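RNA polymerase ECF-subfamily sigma factor (Streptomyces venezuelae, PDB 6DXO) directs RNA polymerase to specific promoters as an ECF sigma factor, is probably needed for aerial mycelium formation, and is kept inactive by an anti-sigma factor until released. Local coordinates at residues A[47-51]-A[68-73]. Sequence-based numbering, arbitrary orientation.
Sequences TFLRA and WLVTIA
Thr47 is the main bump of helix 37-53 and sinks between Leu69, Ile72 and Ala73 of helix 65-79. Its CG2 lies anti to the backbone N (chi1 -66° for OG1). That carries Thr47 CG2 into the groove, 3.5 Å from Leu69 O and 3.8 Å from Ile72 CG2. The hydroxyl turns back to hydrogen-bond Leu43 O and also lies against Ala73, with Thr47 OG1 3.4 Å from Ala73 CB. With an alanine here, Leu43 O would probably lose its hydroxyl partner and a gap would open between Leu69 and Ile72.

One turn on, Ala51 is small and makes a hollow. Three groups close round Ala51 CB: Trp68 CZ3 at 3.8 Å, Leu69 CD2 and Ile72 CD1. The far corner of the indole comes to the Ala51 carbonyl, with Trp68 CH2 3.4 Å from Ala51 O. Ile72 CD1 lies against one face of the indole, near Trp68 CE2 and NE1. Phe58 stacks on the Trp68 rings. Leu69 splits its two methyls. CD2 lies over one face of the Phe48 ring, near the rim, and also touches Ala51 and Thr47. Leu69 CD1 meets Phe48 CZ and lies 3.7 Å from Phe48 CE2. On the other flank, Ile72 CG2 touches the aliphatic base of Arg50.

The segment axes cross at 116°, 9.3 Å apart. Tyr22 of helix 12-31 touches both Phe48 and Leu69, and Leu70 of the partner chain packs on Phe48. This is an apolar helix-helix interface of the all-helical sigma-70 region 2, joining helix 37-53, with a motif thought to bind the polymerase core, to helix 65-79.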
loop_
_atom_site.group_PDB
_atom_site.type_symbol
_atom_site.label_atom_id
_atom_site.label_comp_id
_atom_site.label_asym_id
_atom_site.label_seq_id
_atom_site.Cartn_x
_atom_site.Cartn_y
_atom_site.Cartn_z
ATOM N N THR A 47 -7.377 0.349 5.296
ATOM C CA THR A 47 -6.692 -0.480 6.281
ATOM C C THR A 47 -5.554 0.298 6.929
ATOM O O THR A 47 -5.442 0.365 8.148
ATOM C CB THR A 47 -6.142 -1.778 5.658
ATOM O OG1 THR A 47 -7.233 -2.612 5.232
ATOM C CG2 THR A 47 -5.284 -2.537 6.645
ATOM N N PHE A 48 -4.705 0.894 6.103
ATOM C CA PHE A 48 -3.615 1.689 6.656
ATOM C C PHE A 48 -4.090 2.919 7.433
ATOM O O PHE A 48 -3.504 3.279 8.473
ATOM C CB PHE A 48 -2.620 2.075 5.558
ATOM C CG PHE A 48 -1.726 0.952 5.156
ATOM C CD1 PHE A 48 -2.086 0.087 4.116
ATOM C CD2 PHE A 48 -0.533 0.733 5.826
ATOM C CE1 PHE A 48 -1.252 -0.970 3.759
ATOM C CE2 PHE A 48 0.311 -0.311 5.465
ATOM C CZ PHE A 48 -0.046 -1.172 4.429
ATOM N N LEU A 49 -5.131 3.576 6.929
ATOM C CA LEU A 49 -5.655 4.759 7.610
ATOM C C LEU A 49 -6.184 4.425 9.006
ATOM O O LEU A 49 -6.034 5.214 9.950
ATOM C CB LEU A 49 -6.726 5.455 6.762
ATOM C CG LEU A 49 -6.199 6.299 5.596
ATOM C CD1 LEU A 49 -7.343 6.787 4.725
ATOM C CD2 LEU A 49 -5.396 7.477 6.127
ATOM N N ARG A 50 -6.788 3.247 9.143
ATOM C CA ARG A 50 -7.302 2.816 10.435
ATOM C C ARG A 50 -6.161 2.515 11.407
ATOM O O ARG A 50 -6.217 2.898 12.576
ATOM C CB ARG A 50 -8.215 1.594 10.274
ATOM C CG ARG A 50 -8.877 1.133 11.547
ATOM C CD ARG A 50 -10.166 1.892 11.797
ATOM N NE ARG A 50 -11.231 1.470 10.890
ATOM C CZ ARG A 50 -12.147 0.555 11.191
ATOM N NH1 ARG A 50 -12.130 -0.034 12.377
ATOM N NH2 ARG A 50 -13.081 0.230 10.308
ATOM N N ALA A 51 -5.120 1.852 10.913
ATOM C CA ALA A 51 -3.964 1.515 11.732
ATOM C C ALA A 51 -3.332 2.799 12.250
ATOM O O ALA A 51 -2.913 2.890 13.407
ATOM C CB ALA A 51 -2.955 0.727 10.927
ATOM N N TRP A 68 -1.592 -7.265 12.469
ATOM C CA TRP A 68 -2.618 -6.295 12.824
ATOM C C TRP A 68 -3.268 -5.727 11.570
ATOM O O TRP A 68 -4.484 -5.606 11.485
ATOM C CB TRP A 68 -1.975 -5.164 13.644
ATOM C CG TRP A 68 -2.932 -4.209 14.251
ATOM C CD1 TRP A 68 -4.150 -4.489 14.787
ATOM C CD2 TRP A 68 -2.733 -2.801 14.415
ATOM N NE1 TRP A 68 -4.737 -3.341 15.260
ATOM C CE2 TRP A 68 -3.884 -2.287 15.051
ATOM C CE3 TRP A 68 -1.700 -1.923 14.064
ATOM C CZ2 TRP A 68 -4.031 -0.926 15.358
ATOM C CZ3 TRP A 68 -1.845 -0.572 14.360
ATOM C CH2 TRP A 68 -2.997 -0.087 15.012
ATOM N N LEU A 69 -2.437 -5.382 10.592
ATOM C CA LEU A 69 -2.952 -4.883 9.322
ATOM C C LEU A 69 -3.915 -5.913 8.714
ATOM O O LEU A 69 -4.995 -5.578 8.274
ATOM C CB LEU A 69 -1.797 -4.606 8.359
ATOM C CG LEU A 69 -0.963 -3.348 8.652
ATOM C CD1 LEU A 69 0.254 -3.263 7.734
ATOM C CD2 LEU A 69 -1.806 -2.074 8.534
ATOM N N VAL A 70 -3.502 -7.169 8.700
ATOM C CA VAL A 70 -4.316 -8.223 8.110
ATOM C C VAL A 70 -5.659 -8.366 8.827
ATOM O O VAL A 70 -6.718 -8.522 8.196
ATOM C CB VAL A 70 -3.543 -9.553 8.056
ATOM C CG1 VAL A 70 -4.478 -10.689 7.702
ATOM C CG2 VAL A 70 -2.398 -9.451 7.030
ATOM N N THR A 71 -5.626 -8.271 10.148
ATOM C CA THR A 71 -6.853 -8.388 10.913
ATOM C C THR A 71 -7.764 -7.184 10.706
ATOM O O THR A 71 -8.972 -7.331 10.660
ATOM C CB THR A 71 -6.569 -8.673 12.418
ATOM O OG1 THR A 71 -5.747 -7.634 12.968
ATOM C CG2 THR A 71 -5.825 -9.978 12.563
ATOM N N ILE A 72 -7.179 -5.995 10.535
ATOM C CA ILE A 72 -7.959 -4.814 10.183
ATOM C C ILE A 72 -8.621 -4.933 8.816
ATOM O O ILE A 72 -9.784 -4.574 8.653
ATOM C CB ILE A 72 -7.097 -3.525 10.229
ATOM C CG1 ILE A 72 -6.782 -3.149 11.678
ATOM C CG2 ILE A 72 -7.800 -2.367 9.508
ATOM C CD1 ILE A 72 -5.639 -2.155 11.801
ATOM N N ALA A 73 -7.872 -5.427 7.826
ATOM C CA ALA A 73 -8.405 -5.565 6.482
ATOM C C ALA A 73 -9.525 -6.594 6.511
ATOM O O ALA A 73 -10.548 -6.414 5.873
ATOM C CB ALA A 73 -7.313 -5.977 5.478
#